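Local atomic coordinates of galactose-binding lectin (Arachis hypogaea, PDB entry 6VAW), a protein that binds galactose and galactose-containing sugars as a homotetrameric legume lectin that carries a calcium and a manganese ion in each subunit. Residues A[69-74]-A[161-166]; A[90-95]-A[199-204]. All blocks are in the same frame, centred on the assembly; numbering follows the deposited sequence.

From the N terminus, the chain runs through 69-74 in strand 64-74, then through 90-95, where strand 84-91 ends in a turn. It passes the metal-binding residues from E121 to H137, and only then does 161-166, in strand 159-168, return to pair with 69-74 and close the loop of contact 1. Residues 199-204 come last and close contact 2 against 90-95. The two loops therefore cross. Contact 1 joins neighbouring strands of the sheet that also holds 217-229, and contact 2 joins neighbouring strands of the seven-stranded sheet facing it. Their centres lie about 22 Å apart, on opposite sides of the chain's centre.

Contact 1: residues A[69-74]-A[161-166]; sequences FSFEMK and VKVTVI
Strands 69-74 and 161-166 run antiparallel, their axes 4.8 Å apart at closest approach, and F69 with V163 and F71 with V161 form hydrogen-bonded pairs around the non-hydrogen-bonded pair S70 and K162. Each hydrogen-bonded pair exchanges two backbone bonds; the one from V161 N to F71 O, at 2.8 Å, is almost straight, with an N-H...O angle of 178°. In between, S70 CA makes a bent CA-H...O contact with V161 O, 3.1 Å between CA and O. On the inner face, both phenylalanines lean across onto the valine opposite. The lean comes from the first torsion: F69 has CG between its backbone N and carbonyl carbon (chi1 53°), which swings the ring over its partner strand, and F71 does the same. V163 CB then sits over one face of the F69 ring, 3.8 Å from its centroid and offset toward the rim, a CH-pi contact. V161 CB repeats it on F71, 3.9 Å from that centroid. V163 is shared through CG2, which lies 3.6 Å from F69 CE1 and 3.7 Å from F71 CE2. Beyond them, F69 meets F87 and, edge-to-face, F206 of the other sheet, and F71 meets F122. S70 points to the opposite face, where its OG hydrogen-bonds S222 OG. Outward-facing T164 packs on T164 of a second subunit. Through those three phenylalanines of the facing sheet, the leaning rings and their valines form part of the hydrophobic core between the two sheets of the legume lectin beta-sandwich, a jelly roll.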
loop_
_atom_site.group_PDB
_atom_site.type_symbol
_atom_site.label_atom_id
_atom_site.label_comp_id
_atom_site.label_asym_id
_atom_site.label_seq_id
_atom_site.Cartn_x
_atom_site.Cartn_y
_atom_site.Cartn_z
ATOM N N PHE A 69 12.044 8.387 6.612
ATOM C CA PHE A 69 11.814 9.826 6.474
ATOM C C PHE A 69 13.044 10.468 5.882
ATOM O O PHE A 69 14.115 9.852 5.843
ATOM C CB PHE A 69 11.413 10.495 7.832
ATOM C CG PHE A 69 12.347 10.230 8.997
ATOM C CD1 PHE A 69 13.455 11.040 9.217
ATOM C CD2 PHE A 69 12.128 9.157 9.858
ATOM C CE1 PHE A 69 14.298 10.815 10.303
ATOM C CE2 PHE A 69 12.995 8.906 10.924
ATOM C CZ PHE A 69 14.064 9.752 11.152
ATOM N N SER A 70 12.865 11.691 5.359
ATOM C CA SER A 70 13.945 12.483 4.824
ATOM C C SER A 70 13.885 13.887 5.392
ATOM O O SER A 70 12.803 14.454 5.588
ATOM C CB SER A 70 13.946 12.507 3.305
ATOM O OG SER A 70 12.760 13.054 2.769
ATOM N N PHE A 71 15.050 14.422 5.699
ATOM C CA PHE A 71 15.151 15.759 6.248
ATOM C C PHE A 71 16.316 16.497 5.629
ATOM O O PHE A 71 17.141 15.898 4.920
ATOM C CB PHE A 71 15.283 15.718 7.796
ATOM C CG PHE A 71 16.564 15.127 8.350
ATOM C CD1 PHE A 71 17.740 15.879 8.389
ATOM C CD2 PHE A 71 16.578 13.845 8.900
ATOM C CE1 PHE A 71 18.922 15.335 8.893
ATOM C CE2 PHE A 71 17.760 13.305 9.422
ATOM C CZ PHE A 71 18.923 14.050 9.419
ATOM N N GLU A 72 16.404 17.794 5.960
ATOM C CA GLU A 72 17.483 18.654 5.528
ATOM C C GLU A 72 17.751 19.700 6.593
ATOM O O GLU A 72 16.818 20.298 7.133
ATOM C CB GLU A 72 17.114 19.304 4.180
ATOM C CG GLU A 72 18.218 20.135 3.544
ATOM C CD GLU A 72 17.743 21.087 2.458
ATOM O OE1 GLU A 72 16.958 20.656 1.579
ATOM O OE2 GLU A 72 18.165 22.267 2.482
ATOM N N MET A 73 19.033 19.886 6.921
ATOM C CA MET A 73 19.443 20.977 7.794
ATOM C C MET A 73 20.340 21.891 6.972
ATOM O O MET A 73 21.215 21.406 6.245
ATOM C CB MET A 73 20.105 20.474 9.072
ATOM C CG MET A 73 19.089 19.938 10.064
ATOM S SD MET A 73 19.820 19.356 11.594
ATOM C CE MET A 73 20.474 17.740 11.096
ATOM N N LYS A 74 20.070 23.194 7.022
ATOM C CA LYS A 74 20.826 24.174 6.251
ATOM C C LYS A 74 21.258 25.351 7.125
ATOM O O LYS A 74 20.452 25.893 7.891
ATOM C CB LYS A 74 20.006 24.658 5.057
ATOM C CG LYS A 74 20.834 25.395 4.015
ATOM C CD LYS A 74 20.251 25.228 2.634
ATOM C CE LYS A 74 20.318 26.478 1.789
ATOM N NZ LYS A 74 21.700 26.919 1.417
ATOM N N VAL A 161 18.969 14.132 3.722
ATOM C CA VAL A 161 19.347 12.930 4.473
ATOM C C VAL A 161 18.137 11.966 4.505
ATOM O O VAL A 161 17.013 12.402 4.760
ATOM C CB VAL A 161 19.850 13.295 5.901
ATOM C CG1 VAL A 161 20.230 12.038 6.681
ATOM C CG2 VAL A 161 21.026 14.272 5.854
ATOM N N LYS A 162 18.376 10.677 4.214
ATOM C CA LYS A 162 17.372 9.611 4.245
ATOM C C LYS A 162 17.614 8.735 5.473
ATOM O O LYS A 162 18.761 8.400 5.789
ATOM C CB LYS A 162 17.396 8.759 2.954
ATOM C CG LYS A 162 17.031 9.548 1.713
ATOM C CD LYS A 162 16.890 8.701 0.474
ATOM C CE LYS A 162 16.444 9.574 -0.669
ATOM N NZ LYS A 162 17.498 10.527 -1.139
ATOM N N VAL A 163 16.544 8.405 6.188
ATOM C CA VAL A 163 16.627 7.581 7.398
ATOM C C VAL A 163 15.604 6.449 7.301
ATOM O O VAL A 163 14.470 6.663 6.877
ATOM C CB VAL A 163 16.438 8.405 8.710
ATOM C CG1 VAL A 163 16.665 7.526 9.954
ATOM C CG2 VAL A 163 17.358 9.639 8.745
ATOM N N THR A 164 16.001 5.264 7.734
ATOM C CA THR A 164 15.146 4.105 7.827
ATOM C C THR A 164 15.311 3.591 9.244
ATOM O O THR A 164 16.425 3.489 9.742
ATOM C CB THR A 164 15.485 3.072 6.738
ATOM O OG1 THR A 164 15.034 3.566 5.487
ATOM C CG2 THR A 164 14.801 1.733 6.974
ATOM N N VAL A 165 14.199 3.294 9.892
ATOM C CA VAL A 165 14.185 2.815 11.256
ATOM C C VAL A 165 13.329 1.539 11.333
ATOM O O VAL A 165 12.203 1.484 10.848
ATOM C CB VAL A 165 13.697 3.895 12.262
ATOM C CG1 VAL A 165 13.745 3.363 13.673
ATOM C CG2 VAL A 165 14.499 5.203 12.153
ATOM N N ILE A 166 13.876 0.523 12.008
ATOM C CA ILE A 166 13.175 -0.751 12.214
ATOM C C ILE A 166 13.106 -1.003 13.704
ATOM O O ILE A 166 14.158 -1.053 14.356
ATOM C CB ILE A 166 13.827 -1.969 11.499
ATOM C CG1 ILE A 166 13.893 -1.813 9.977
ATOM C CG2 ILE A 166 13.112 -3.289 11.885
ATOM C CD1 ILE A 166 14.795 -2.887 9.318
#

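Contact 2: residues A[90-95]-A[199-204]; sequences APEDTQ and PERVKF
The E92 side chain crosses that of R201 at a slant and brings its carboxylate to the guanidinium edge in a salt bridge. The grip is side-on and falls on one oxygen: NH2 of R201 donates to E92 OE1 at 2.8 Å, and NE of R201 to the same OE1 at 2.9 Å. OE1 lies almost in the guanidinium plane and takes the NH2 bond on its syn lone pair, but neither N-H is aimed straight at it, both angles being about 145°. The two flat groups are turned 48° from each other, consistent with E92 OE2 having only a weak bond to NE of R201. R201 bends at chi3 (49°) to present this edge, and it also packs against P16 of a third subunit. The methylene chain of K203 runs extended past the E92 backbone, its CD 3.5 Å from E92 O, and carries NZ on to N19 OD1. P91 and P199 cross at about a right angle, P91 CB lying 3.9 Å from P199 CG. A90 and K203 form the last backbone hydrogen-bonded pair before the turn, antiparallel, with two bonds of 2.9 Å, A90 N to K203 O and K203 N to A90 O. Strand 84-91 stops here, and P91 to T94 make a type I turn closed by T94 N on P91 O. The backbone ladder thus hands over to side chains just where the strand ends, and the two charges, only partly buried and probably well neutralised by each other, fasten the turn to the start of strand 201-209.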
loop_
_atom_site.group_PDB
_atom_site.type_symbol
_atom_site.label_atom_id
_atom_site.label_comp_id
_atom_site.label_asym_id
_atom_site.label_seq_id
_atom_site.Cartn_x
_atom_site.Cartn_y
_atom_site.Cartn_z
ATOM N N ALA A 90 6.224 9.510 22.038
ATOM C CA ALA A 90 5.933 10.037 23.377
ATOM C C ALA A 90 4.472 9.786 23.774
ATOM O O ALA A 90 3.685 9.424 22.905
ATOM C CB ALA A 90 6.257 11.541 23.422
ATOM N N PRO A 91 4.082 9.989 25.062
ATOM C CA PRO A 91 2.654 9.805 25.447
ATOM C C PRO A 91 1.739 10.656 24.546
ATOM O O PRO A 91 2.181 11.708 24.042
ATOM C CB PRO A 91 2.618 10.251 26.922
ATOM C CG PRO A 91 4.010 10.037 27.412
ATOM C CD PRO A 91 4.888 10.417 26.221
ATOM N N GLU A 92 0.500 10.188 24.293
ATOM C CA GLU A 92 -0.431 10.864 23.377
ATOM C C GLU A 92 -0.712 12.335 23.754
ATOM O O GLU A 92 -1.022 13.111 22.848
ATOM C CB GLU A 92 -1.753 10.084 23.186
ATOM C CG GLU A 92 -2.576 9.861 24.442
ATOM C CD GLU A 92 -3.661 8.810 24.345
ATOM O OE1 GLU A 92 -4.336 8.728 23.292
ATOM O OE2 GLU A 92 -3.861 8.092 25.351
ATOM N N ASP A 93 -0.557 12.720 25.034
ATOM C CA ASP A 93 -0.803 14.096 25.485
ATOM C C ASP A 93 0.471 14.972 25.455
ATOM O O ASP A 93 0.487 16.056 26.054
ATOM C CB ASP A 93 -1.389 14.076 26.917
ATOM C CG ASP A 93 -0.398 13.683 28.009
ATOM O OD1 ASP A 93 0.459 12.785 27.757
ATOM O OD2 ASP A 93 -0.480 14.258 29.115
ATOM N N THR A 94 1.528 14.513 24.763
ATOM C CA THR A 94 2.816 15.206 24.704
ATOM C C THR A 94 2.700 16.642 24.165
ATOM O O THR A 94 2.024 16.921 23.170
ATOM C CB THR A 94 3.894 14.403 23.939
ATOM O OG1 THR A 94 5.150 15.021 24.134
ATOM C CG2 THR A 94 3.609 14.240 22.427
ATOM N N GLN A 95 3.373 17.548 24.868
ATOM C CA GLN A 95 3.448 18.968 24.538
ATOM C C GLN A 95 4.883 19.446 24.679
ATOM O O GLN A 95 5.662 18.839 25.413
ATOM C CB GLN A 95 2.530 19.802 25.474
ATOM C CG GLN A 95 1.011 19.572 25.313
ATOM C CD GLN A 95 0.411 20.043 24.000
ATOM O OE1 GLN A 95 -0.414 19.353 23.396
ATOM N NE2 GLN A 95 0.779 21.233 23.539
ATOM N N PRO A 199 3.667 4.546 27.467
ATOM C CA PRO A 199 2.288 4.042 27.679
ATOM C C PRO A 199 1.784 3.246 26.475
ATOM O O PRO A 199 2.401 3.308 25.375
ATOM C CB PRO A 199 1.472 5.323 27.866
ATOM C CG PRO A 199 2.224 6.373 27.118
ATOM C CD PRO A 199 3.672 6.016 27.243
ATOM N N GLU A 200 0.628 2.564 26.635
ATOM C CA GLU A 200 0.051 1.776 25.528
ATOM C C GLU A 200 -0.210 2.613 24.259
ATOM O O GLU A 200 -0.047 2.098 23.157
ATOM C CB GLU A 200 -1.257 1.097 25.960
ATOM C CG GLU A 200 -1.038 -0.062 26.906
ATOM C CD GLU A 200 -2.274 -0.426 27.700
ATOM O OE1 GLU A 200 -3.116 -1.175 27.159
ATOM O OE2 GLU A 200 -2.389 0.013 28.867
ATOM N N ARG A 201 -0.674 3.872 24.431
ATOM C CA ARG A 201 -0.999 4.804 23.351
ATOM C C ARG A 201 0.023 5.935 23.312
ATOM O O ARG A 201 0.334 6.586 24.332
ATOM C CB ARG A 201 -2.424 5.355 23.450
ATOM C CG ARG A 201 -3.524 4.285 23.259
ATOM C CD ARG A 201 -4.867 4.681 23.849
ATOM N NE ARG A 201 -5.294 6.025 23.457
ATOM C CZ ARG A 201 -6.455 6.313 22.875
ATOM N NH1 ARG A 201 -7.331 5.351 22.605
ATOM N NH2 ARG A 201 -6.758 7.569 22.578
ATOM N N VAL A 202 0.571 6.135 22.115
ATOM C CA VAL A 202 1.630 7.113 21.874
ATOM C C VAL A 202 1.407 7.906 20.620
ATOM O O VAL A 202 0.527 7.584 19.812
ATOM C CB VAL A 202 3.065 6.461 21.818
ATOM C CG1 VAL A 202 3.441 5.783 23.140
ATOM C CG2 VAL A 202 3.215 5.514 20.617
ATOM N N LYS A 203 2.208 8.963 20.477
ATOM C CA LYS A 203 2.285 9.795 19.278
ATOM C C LYS A 203 3.748 9.783 18.769
ATOM O O LYS A 203 4.697 9.738 19.543
ATOM C CB LYS A 203 1.735 11.226 19.470
ATOM C CG LYS A 203 0.211 11.227 19.263
ATOM C CD LYS A 203 -0.430 12.572 19.472
ATOM C CE LYS A 203 -1.930 12.433 19.506
ATOM N NZ LYS A 203 -2.591 13.755 19.663
ATOM N N PHE A 204 3.887 9.732 17.457
ATOM C CA PHE A 204 5.146 9.718 16.726
ATOM C C PHE A 204 5.291 11.081 16.092
ATOM O O PHE A 204 4.297 11.650 15.656
ATOM C CB PHE A 204 5.136 8.613 15.643
ATOM C CG PHE A 204 5.266 7.192 16.163
ATOM C CD1 PHE A 204 4.147 6.492 16.627
ATOM C CD2 PHE A 204 6.493 6.545 16.154
ATOM C CE1 PHE A 204 4.266 5.183 17.089
ATOM C CE2 PHE A 204 6.615 5.235 16.632
ATOM C CZ PHE A 204 5.495 4.545 17.056
#